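Local coordinates for MxaA (PDB 4W4T), which is the terminal reductase domain of the myxalamid polyketide-peptide assembly line, a short-chain dehydrogenase-like Rossmann domain that binds NADPH and probably releases the finished chain by reducing it, at residues 334-337 and 338-341; 265-268 and 269-273; 169-172 and 173-177; 126-130 and 131-135; 102-106 and 107-111. All blocks are in the same frame, centred on the assembly; numbering follows the deposited sequence.

Overall arrangement
All five contacts are local, so none closes a long loop; they follow one another along the chain without nesting or crossing. Contact 5 (102-111) ends helix 92-105 ahead of strand 117-121. Contact 4 (126-135) is the turn leading into helix 133-142, and contact 3 (169-177) lies on helix 159-177, the crossover between strands 145-148 and 185-188 of the Rossmann-type sheet; their centres are about 11 Å apart, and E172 joins them by a probable hydrogen bond to the backbone N of L128. Contact 2 (265-273) ends helix 261-272, and contact 1 (334-341) starts helix 337-348. These last two touch where W340 packs on C269 and M272, on the opposite side of the chain's centre from contacts 3 and 4.

Contact 1: residues 334-337 and 338-341; sequences VLPY and DQWL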
# COMPACT_ATOMS: atom_id res chain seq x y z
N VAL A 334 4.27 19.75 -17.91
CA VAL A 334 3.56 20.11 -16.68
C VAL A 334 2.05 19.96 -16.85
O VAL A 334 1.48 20.39 -17.85
CB VAL A 334 3.88 21.54 -16.24
CG1 VAL A 334 3.15 21.87 -14.95
CG2 VAL A 334 5.37 21.68 -16.02
N LEU A 335 1.42 19.37 -15.85
CA LEU A 335 -0.02 19.20 -15.81
C LEU A 335 -0.59 19.65 -14.48
O LEU A 335 0.06 19.51 -13.43
CB LEU A 335 -0.39 17.74 -16.03
CG LEU A 335 -0.16 17.05 -17.36
CD1 LEU A 335 -0.50 15.59 -17.16
CD2 LEU A 335 -1.04 17.68 -18.44
N PRO A 336 -1.83 20.16 -14.50
CA PRO A 336 -2.57 20.39 -13.25
C PRO A 336 -2.49 19.14 -12.36
O PRO A 336 -2.45 18.03 -12.90
CB PRO A 336 -4.00 20.64 -13.73
CG PRO A 336 -3.84 21.18 -15.10
CD PRO A 336 -2.63 20.52 -15.69
N TYR A 337 -2.44 19.33 -11.04
CA TYR A 337 -2.19 18.21 -10.12
C TYR A 337 -3.18 17.06 -10.29
O TYR A 337 -2.80 15.89 -10.20
CB TYR A 337 -2.22 18.68 -8.67
CG TYR A 337 -1.93 17.54 -7.72
CD1 TYR A 337 -0.64 17.07 -7.55
CD2 TYR A 337 -2.96 16.90 -7.03
CE1 TYR A 337 -0.38 16.01 -6.71
CE2 TYR A 337 -2.70 15.84 -6.19
CZ TYR A 337 -1.41 15.40 -6.03
OH TYR A 337 -1.13 14.35 -5.19
N ASP A 338 -4.45 17.39 -10.50
CA ASP A 338 -5.45 16.34 -10.64
C ASP A 338 -5.23 15.51 -11.90
O ASP A 338 -5.38 14.28 -11.87
CB ASP A 338 -6.85 16.95 -10.63
CG ASP A 338 -7.13 17.70 -9.34
OD1 ASP A 338 -7.01 17.08 -8.25
OD2 ASP A 338 -7.45 18.91 -9.41
N GLN A 339 -4.82 16.16 -12.98
CA GLN A 339 -4.52 15.46 -14.21
C GLN A 339 -3.24 14.64 -14.06
O GLN A 339 -3.17 13.53 -14.55
CB GLN A 339 -4.39 16.43 -15.37
CG GLN A 339 -5.71 17.06 -15.78
CD GLN A 339 -5.54 18.11 -16.87
OE1 GLN A 339 -4.79 17.91 -17.82
NE2 GLN A 339 -6.24 19.23 -16.72
N TRP A 340 -2.24 15.21 -13.39
CA TRP A 340 -1.01 14.46 -13.11
C TRP A 340 -1.30 13.20 -12.28
O TRP A 340 -0.79 12.11 -12.57
CB TRP A 340 0.00 15.35 -12.39
CG TRP A 340 1.27 14.64 -12.07
CD1 TRP A 340 2.34 14.46 -12.90
CD2 TRP A 340 1.61 14.02 -10.83
NE1 TRP A 340 3.32 13.75 -12.24
CE2 TRP A 340 2.90 13.48 -10.97
CE3 TRP A 340 0.94 13.88 -9.61
CZ2 TRP A 340 3.54 12.80 -9.94
CZ3 TRP A 340 1.58 13.20 -8.58
CH2 TRP A 340 2.87 12.67 -8.76
N LEU A 341 -2.14 13.35 -11.27
CA LEU A 341 -2.47 12.22 -10.40
C LEU A 341 -3.20 11.13 -11.19
O LEU A 341 -3.03 9.93 -10.95
CB LEU A 341 -3.31 12.68 -9.21
CG LEU A 341 -3.58 11.66 -8.10
CD1 LEU A 341 -2.27 11.21 -7.45
CD2 LEU A 341 -4.51 12.26 -7.04
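From P336, at the N-cap of helix 337-348, and from Y337 the first two backbone bonds of the helix run to the next turn: W340 N donates to P336 O at 2.9 Å, nearly straight at 167°, and L341 N donates to Y337 O at 2.8 Å. Beside these bonds the Y337 ring leans on W340, its CE1 lying 3.8 Å from CE3 of the indole. The two ring planes meet obliquely, at 33°. Both side chains carry CG anti to the backbone N (chi1 -179° for Y337), which sends the rings off the same side of the helix. Strand 333-336 leads into helix 337-348 here, with its parallel partner, strand 274-277, alongside: W340 NE1 is hydrogen-bonded to V274 O, and both rings touch P276. Farther along the Y337 ring, CE2 meets L341 CD2 at 4.1 Å, while L361 of helix 352-362 packs on Y337, W340 and L341. On the strand side, the amide of Q339 reaches back to the proline, NE2 lying 3.5 Å from P336 CG, and L335 CD2 approaches Q339 OE1 at 3.8 Å, the two chains crossing at about a right angle.

Contact 2: residues 265-268 and 269-273; sequences TLKG and CVRMG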
# COMPACT_ATOMS: atom_id res chain seq x y z
N THR A 265 8.82 10.29 -5.65
CA THR A 265 8.02 11.20 -6.43
C THR A 265 8.80 11.76 -7.62
O THR A 265 8.30 11.79 -8.74
CB THR A 265 7.51 12.34 -5.55
OG1 THR A 265 6.74 11.77 -4.49
CG2 THR A 265 6.67 13.30 -6.34
N LEU A 266 10.04 12.21 -7.37
CA LEU A 266 10.85 12.74 -8.46
C LEU A 266 11.12 11.70 -9.52
O LEU A 266 11.07 12.00 -10.71
CB LEU A 266 12.18 13.29 -7.93
CG LEU A 266 12.07 14.49 -7.00
CD1 LEU A 266 13.45 15.06 -6.69
CD2 LEU A 266 11.15 15.55 -7.59
N LYS A 267 11.41 10.47 -9.11
CA LYS A 267 11.68 9.42 -10.09
C LYS A 267 10.43 9.12 -10.91
O LYS A 267 10.52 8.92 -12.11
CB LYS A 267 12.18 8.14 -9.41
CG LYS A 267 12.38 6.98 -10.39
CD LYS A 267 13.08 5.80 -9.72
CE LYS A 267 13.36 4.67 -10.71
NZ LYS A 267 14.37 3.70 -10.13
N GLY A 268 9.28 9.13 -10.25
CA GLY A 268 8.01 8.94 -10.93
C GLY A 268 7.78 10.01 -11.98
O GLY A 268 7.37 9.72 -13.09
N CYS A 269 8.07 11.26 -11.64
CA CYS A 269 7.88 12.34 -12.61
C CYS A 269 8.82 12.15 -13.79
O CYS A 269 8.42 12.34 -14.95
CB CYS A 269 8.11 13.71 -11.96
SG CYS A 269 6.80 14.16 -10.81
N VAL A 270 10.06 11.78 -13.50
CA VAL A 270 11.04 11.58 -14.56
C VAL A 270 10.62 10.44 -15.48
O VAL A 270 10.64 10.58 -16.71
CB VAL A 270 12.45 11.32 -13.98
CG1 VAL A 270 13.38 10.77 -15.04
CG2 VAL A 270 13.01 12.61 -13.44
N ARG A 271 10.21 9.32 -14.89
CA ARG A 271 9.84 8.16 -15.71
C ARG A 271 8.59 8.40 -16.55
O ARG A 271 8.51 7.94 -17.69
CB ARG A 271 9.67 6.94 -14.81
CG ARG A 271 11.01 6.43 -14.26
CD ARG A 271 10.85 5.16 -13.46
NE ARG A 271 10.36 4.07 -14.29
CZ ARG A 271 9.36 3.26 -13.95
NH1 ARG A 271 8.74 3.41 -12.78
NH2 ARG A 271 8.98 2.29 -14.78
N MSE A 272 7.63 9.14 -16.02
CA MSE A 272 6.43 9.47 -16.80
C MSE A 272 6.65 10.61 -17.76
O MSE A 272 5.93 10.75 -18.75
CB MSE A 272 5.27 9.83 -15.88
CG MSE A 272 4.84 8.67 -15.00
SE MSE A 272 3.18 9.15 -14.11
CE MSE A 272 3.92 10.25 -12.72
N GLY A 273 7.64 11.45 -17.47
CA GLY A 273 7.92 12.61 -18.31
C GLY A 273 6.95 13.75 -18.04
O GLY A 273 6.79 14.64 -18.86
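K267 and R271, one helical turn apart, lay their aliphatic stems together near the end of helix 261-272. The R271 chain can be followed outward. Its CB sits 3.5 Å from K267 O, the carbonyl that also accepts the backbone N of R271 at 2.8 Å. CG, anti to the carbonyl carbon (chi1 -71°), lies closer still to that oxygen, at 3.3 Å. CD then meets the lysine stem twice, lying 3.9 Å from K267 CG and 3.8 Å from K267 CE. There the arginine bends at chi3 (63°), and its guanidinium departs to a salt bridge from NH2 to D351. The lysine, extended throughout, takes NZ to F415, whose backbone O accepts its hydrogen bond and whose ring forms a cation-pi contact. The two like charges are thereby led to separate partners while their methylenes pack. This is the last stretch of the helix, which ends in a Schellman motif with G273, at positive phi, as the C-prime residue. Just before that end, selenomethionine M272 folds back along the helix: its CG lies 3.3 Å from G268 O and its terminal CE returns to 3.5 Å from the same oxygen. M272 and C269 both pack on W340 of helix 337-348, and V270 and L266 rest on M325 of helix 318-328.

Contact 3: residues 169-172 and 173-177; sequences GTRE and ILRLA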
# COMPACT_ATOMS: atom_id res chain seq x y z
N GLY A 169 7.71 5.17 23.03
CA GLY A 169 9.15 5.31 22.96
C GLY A 169 9.63 6.64 23.53
O GLY A 169 10.60 6.69 24.28
N THR A 170 8.91 7.71 23.20
CA THR A 170 9.24 9.02 23.72
C THR A 170 8.97 9.05 25.23
O THR A 170 9.76 9.60 26.00
CB THR A 170 8.44 10.12 22.99
OG1 THR A 170 8.84 10.13 21.61
CG2 THR A 170 8.72 11.49 23.61
N ARG A 171 7.87 8.43 25.65
CA ARG A 171 7.60 8.30 27.08
C ARG A 171 8.76 7.62 27.82
O ARG A 171 9.20 8.07 28.88
CB ARG A 171 6.31 7.50 27.31
CG ARG A 171 5.92 7.40 28.79
CD ARG A 171 4.80 6.39 29.03
NE ARG A 171 5.19 5.01 28.72
CZ ARG A 171 4.35 3.99 28.68
NH1 ARG A 171 3.06 4.18 28.94
NH2 ARG A 171 4.78 2.77 28.38
N GLU A 172 9.29 6.55 27.24
CA GLU A 172 10.36 5.80 27.91
C GLU A 172 11.66 6.60 27.94
O GLU A 172 12.46 6.49 28.88
CB GLU A 172 10.57 4.44 27.23
CG GLU A 172 9.34 3.53 27.34
CD GLU A 172 8.90 3.31 28.80
OE1 GLU A 172 9.54 2.48 29.50
OE2 GLU A 172 7.93 3.97 29.24
N ILE A 173 11.89 7.40 26.90
CA ILE A 173 13.04 8.31 26.86
C ILE A 173 12.91 9.33 27.96
O ILE A 173 13.88 9.66 28.64
CB ILE A 173 13.14 9.01 25.46
CG1 ILE A 173 13.71 8.04 24.42
CG2 ILE A 173 13.97 10.32 25.54
CD1 ILE A 173 15.17 7.61 24.70
N LEU A 174 11.69 9.85 28.15
CA LEU A 174 11.47 10.81 29.24
C LEU A 174 11.68 10.14 30.59
O LEU A 174 12.18 10.76 31.52
CB LEU A 174 10.07 11.41 29.17
CG LEU A 174 9.85 12.30 27.94
CD1 LEU A 174 8.37 12.71 27.81
CD2 LEU A 174 10.75 13.54 28.02
N ARG A 175 11.29 8.88 30.69
CA ARG A 175 11.54 8.09 31.90
C ARG A 175 13.03 8.01 32.21
O ARG A 175 13.46 8.20 33.35
CB ARG A 175 10.95 6.69 31.72
CG ARG A 175 10.76 5.95 33.00
CD ARG A 175 10.19 4.54 32.77
NE ARG A 175 8.92 4.53 32.03
CZ ARG A 175 7.75 4.90 32.54
NH1 ARG A 175 7.66 5.34 33.79
NH2 ARG A 175 6.66 4.83 31.80
N LEU A 176 13.83 7.69 31.20
CA LEU A 176 15.27 7.60 31.37
C LEU A 176 15.87 8.96 31.74
O LEU A 176 16.77 9.06 32.58
CB LEU A 176 15.91 7.06 30.09
CG LEU A 176 17.44 6.95 30.07
CD1 LEU A 176 17.91 5.86 31.02
CD2 LEU A 176 17.96 6.71 28.66
N ALA A 177 15.35 10.01 31.12
CA ALA A 177 15.85 11.37 31.35
C ALA A 177 15.55 11.85 32.77
O ALA A 177 16.16 12.80 33.25
CB ALA A 177 15.24 12.33 30.34
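Helix 159-177 is the crossover of a beta-alpha-beta unit between parallel strands 145-148 and 185-188, and on one flank it carries a network of salt bridges among R171, E172 and R175. One carboxylate oxygen is the hub. R175 grips E172 side-on, NE and NH2 both giving 3.0 Å bonds to OE2, which lies in the guanidinium plane. The NH2 bond uses the syn lone pair of OE2, whereas NE comes from above the carboxylate plane, the two groups being turned 47° apart. R171 NE meets OE2 on its anti side, also at 3.0 Å. The E172 chain, bent at chi2 (-56°), curls over to bring OE2 within reach of both arginines. R175 NH2 sits over one face of the R171 guanidinium, 3.4 Å from R171 NE, with the planes 63° apart. OE1 turns elsewhere: besides a weak 3.3 Å bond from R175 NE, it accepts the backbone N of L128 from the loop before helix 133-142. With a glutamine in place of E172, R171 and R175 would probably lose the negative charge they share, leaving their close approach less well balanced. Meanwhile T170 and L174 meet helix 217-234, and the start of the segment, G169, borders the NADPH-binding residues I124 and G125. Three donors on one buried oxygen should favour the ionised carboxylate, whose negative charge probably offsets the closeness of the two positive groups.

Contact 4: residues 126-130 and 131-135; sequences QPLLG and LSEKE
This is a local turn-to-helix contact, in which the loop after strand 117-121 makes a tight turn and feeds helix 133-142 at the protein surface. L131 N donates to L128 O at 3.0 Å, approaching from above the carbonyl plane, and the L131 side chain bends over the same oxygen, with CB and CG each 3.3 Å from it. With CG anti to the carbonyl carbon (chi1 -53°), the leucine stays close to the turn while also reaching L139 of the helix. Were L131 cut back to an alanine, CB would still lie against the carbonyl, but the turn would probably lose its contact with L139. Across the turn, L128 CD1 lies 3.6 Å from CD of E133, the two chains crossing at about a right angle. The helix start is a capping box: E135 N donates to S132 OG at 3.1 Å, and S132 N returns a nearly straight 172° bond to E135 OE1. L129 packs on I173 of helix 159-177 and near I124 of the NADPH site. The S132 and E135 side chains thus satisfy each other's backbone N-H groups, while one water, donating to both G130 O and E135 OE1, links the cap's carboxylate to the loop.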
# COMPACT_ATOMS: atom_id res chain seq x y z
N GLN A 126 9.65 -0.67 22.75
CA GLN A 126 9.49 -1.58 23.89
C GLN A 126 9.66 -0.83 25.21
O GLN A 126 10.38 0.17 25.25
CB GLN A 126 10.51 -2.73 23.81
CG GLN A 126 10.33 -3.64 22.60
CD GLN A 126 9.08 -4.48 22.70
OE1 GLN A 126 8.59 -4.76 23.80
NE2 GLN A 126 8.54 -4.89 21.57
N PRO A 127 9.02 -1.31 26.29
CA PRO A 127 9.22 -0.73 27.62
C PRO A 127 10.69 -0.62 27.97
O PRO A 127 11.45 -1.54 27.64
CB PRO A 127 8.52 -1.73 28.57
CG PRO A 127 7.50 -2.40 27.71
CD PRO A 127 8.05 -2.43 26.31
N LEU A 128 11.08 0.48 28.61
CA LEU A 128 12.47 0.69 29.00
C LEU A 128 13.42 0.59 27.80
O LEU A 128 14.59 0.25 27.96
CB LEU A 128 12.88 -0.33 30.07
CG LEU A 128 12.01 -0.42 31.33
CD1 LEU A 128 12.67 -1.38 32.34
CD2 LEU A 128 11.77 0.94 31.97
N LEU A 129 12.91 0.91 26.60
CA LEU A 129 13.71 0.86 25.38
C LEU A 129 14.22 -0.55 25.10
O LEU A 129 15.25 -0.72 24.45
CB LEU A 129 14.89 1.83 25.47
CG LEU A 129 14.57 3.23 25.96
CD1 LEU A 129 15.84 4.05 26.19
CD2 LEU A 129 13.63 3.93 24.96
N GLY A 130 13.52 -1.56 25.61
CA GLY A 130 13.91 -2.93 25.37
C GLY A 130 14.94 -3.47 26.35
O GLY A 130 15.39 -4.61 26.23
N LEU A 131 15.29 -2.65 27.34
CA LEU A 131 16.31 -3.03 28.31
C LEU A 131 15.68 -3.74 29.51
O LEU A 131 14.51 -3.53 29.81
CB LEU A 131 17.08 -1.80 28.81
CG LEU A 131 17.71 -0.86 27.79
CD1 LEU A 131 18.42 0.30 28.50
CD2 LEU A 131 18.66 -1.62 26.91
N SER A 132 16.46 -4.57 30.19
CA SER A 132 16.05 -5.13 31.47
C SER A 132 16.05 -4.04 32.52
O SER A 132 16.65 -2.98 32.31
CB SER A 132 17.00 -6.26 31.89
OG SER A 132 18.26 -5.73 32.24
N GLU A 133 15.40 -4.27 33.66
CA GLU A 133 15.44 -3.28 34.74
C GLU A 133 16.87 -2.93 35.15
O GLU A 133 17.20 -1.76 35.39
CB GLU A 133 14.67 -3.78 35.97
CG GLU A 133 13.20 -4.00 35.72
CD GLU A 133 12.42 -2.70 35.70
OE1 GLU A 133 13.01 -1.64 36.02
OE2 GLU A 133 11.21 -2.74 35.37
N LYS A 134 17.72 -3.95 35.21
CA LYS A 134 19.10 -3.73 35.62
C LYS A 134 19.84 -2.88 34.58
O LYS A 134 20.57 -1.96 34.92
CB LYS A 134 19.83 -5.05 35.84
CG LYS A 134 21.10 -4.90 36.65
CD LYS A 134 21.76 -6.23 36.97
CE LYS A 134 23.12 -6.00 37.60
NZ LYS A 134 23.98 -7.21 37.49
N GLU A 135 19.64 -3.21 33.32
CA GLU A 135 20.28 -2.47 32.23
C GLU A 135 19.78 -1.04 32.16
O GLU A 135 20.55 -0.10 31.92
CB GLU A 135 20.04 -3.16 30.89
CG GLU A 135 20.81 -4.46 30.73
CD GLU A 135 20.27 -5.34 29.59
OE1 GLU A 135 19.19 -5.03 29.02
OE2 GLU A 135 20.95 -6.34 29.27
O HOH W 1 17.18 -6.74 27.22

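Contact 5: residues 102-106 and 107-111; sequences NLESY and SLWNE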
# COMPACT_ATOMS: atom_id res chain seq x y z
N ASN A 102 25.32 1.83 8.07
CA ASN A 102 24.44 2.97 7.79
C ASN A 102 25.27 4.19 7.44
O ASN A 102 25.00 4.86 6.44
CB ASN A 102 23.53 3.28 8.99
CG ASN A 102 22.47 4.32 8.66
OD1 ASN A 102 21.80 4.23 7.64
ND2 ASN A 102 22.30 5.31 9.53
N LEU A 103 26.29 4.48 8.24
CA LEU A 103 27.11 5.65 7.98
C LEU A 103 27.90 5.49 6.68
O LEU A 103 28.08 6.46 5.94
CB LEU A 103 28.04 5.95 9.16
CG LEU A 103 27.44 6.93 10.18
CD1 LEU A 103 26.26 6.31 10.92
CD2 LEU A 103 28.47 7.47 11.16
N GLU A 104 28.33 4.26 6.40
CA GLU A 104 29.07 3.98 5.16
C GLU A 104 28.22 4.28 3.93
O GLU A 104 28.72 4.77 2.92
CB GLU A 104 29.55 2.52 5.14
CG GLU A 104 30.83 2.27 5.93
CD GLU A 104 31.22 0.79 6.03
OE1 GLU A 104 30.41 -0.10 5.69
OE2 GLU A 104 32.37 0.53 6.45
N SER A 105 26.92 4.03 4.03
CA SER A 105 26.03 4.23 2.90
C SER A 105 25.89 5.70 2.52
O SER A 105 25.50 6.02 1.39
CB SER A 105 24.65 3.63 3.19
OG SER A 105 23.98 4.36 4.20
N TYR A 106 26.21 6.60 3.45
CA TYR A 106 26.13 8.04 3.19
C TYR A 106 27.51 8.68 3.15
O TYR A 106 27.65 9.89 3.27
CB TYR A 106 25.26 8.73 4.24
CG TYR A 106 23.88 8.13 4.29
CD1 TYR A 106 23.05 8.15 3.17
CD2 TYR A 106 23.41 7.53 5.45
CE1 TYR A 106 21.79 7.58 3.21
CE2 TYR A 106 22.15 6.96 5.49
CZ TYR A 106 21.34 6.99 4.37
OH TYR A 106 20.08 6.43 4.42
N SER A 107 28.53 7.84 2.98
CA SER A 107 29.92 8.29 2.94
C SER A 107 30.32 9.09 4.17
O SER A 107 31.09 10.04 4.07
CB SER A 107 30.18 9.12 1.68
OG SER A 107 29.91 8.33 0.54
N LEU A 108 29.81 8.69 5.33
CA LEU A 108 30.12 9.37 6.58
C LEU A 108 31.10 8.59 7.45
O LEU A 108 31.60 9.13 8.44
CB LEU A 108 28.85 9.62 7.39
CG LEU A 108 27.83 10.59 6.80
CD1 LEU A 108 26.49 10.42 7.51
CD2 LEU A 108 28.34 12.02 6.94
N TRP A 109 31.37 7.34 7.10
CA TRP A 109 32.21 6.52 7.95
C TRP A 109 33.71 6.79 7.81
O TRP A 109 34.24 6.91 6.70
CB TRP A 109 31.97 5.03 7.70
CG TRP A 109 32.78 4.21 8.64
CD1 TRP A 109 33.91 3.50 8.35
CD2 TRP A 109 32.56 4.06 10.05
NE1 TRP A 109 34.39 2.89 9.48
CE2 TRP A 109 33.58 3.22 10.54
CE3 TRP A 109 31.59 4.54 10.93
CZ2 TRP A 109 33.66 2.86 11.88
CZ3 TRP A 109 31.68 4.18 12.26
CH2 TRP A 109 32.70 3.34 12.72
N ASN A 110 34.37 6.90 8.96
CA ASN A 110 35.82 6.78 9.07
C ASN A 110 36.15 6.04 10.36
O ASN A 110 35.49 6.24 11.38
CB ASN A 110 36.51 8.13 9.03
CG ASN A 110 36.13 9.02 10.20
OD1 ASN A 110 36.71 8.91 11.28
ND2 ASN A 110 35.14 9.89 9.99
N GLU A 111 37.18 5.21 10.34
CA GLU A 111 37.40 4.28 11.45
C GLU A 111 37.76 4.97 12.77
O GLU A 111 37.67 4.35 13.83
CB GLU A 111 38.47 3.26 11.08
CG GLU A 111 37.89 2.00 10.46
CD GLU A 111 37.09 1.17 11.47
OE1 GLU A 111 37.41 1.22 12.68
OE2 GLU A 111 36.13 0.48 11.05
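L108 N and S107 N bond back to the last turn of helix 92-105, closing it with a Schellman motif in which S107, at positive phi, is the C-prime residue. L108 N donates to L103 O at 2.9 Å, and S107 N to E104 O at 3.1 Å, the latter from above the carbonyl plane. L103 O is gripped twice, since Y106 N also donates to it, and the two donors arrive from opposite faces of its plane. The chain leaving the helix packs its side chains back on the last turn. L108 CB meets L103 CG at 4.1 Å, the two leucines crossing at about a right angle, and L108 CD1 touches Y106 CB at 3.9 Å. Next comes W109; its CB lies 3.5 Å from E104 CG, while L103 CB sits at the indole edge, 4.2 Å from CE3. The E104 carboxylate stands nearly perpendicular to that ring, at 87°, with OE2 3.8 Å from CD1. Beyond the turn, A69 of helix 66-78 touches L103 and Y106, F70 of the same helix meets L108, and the Y106 ring makes an edge-to-face contact with F66, an NADPH-binding residue at the start of that helix.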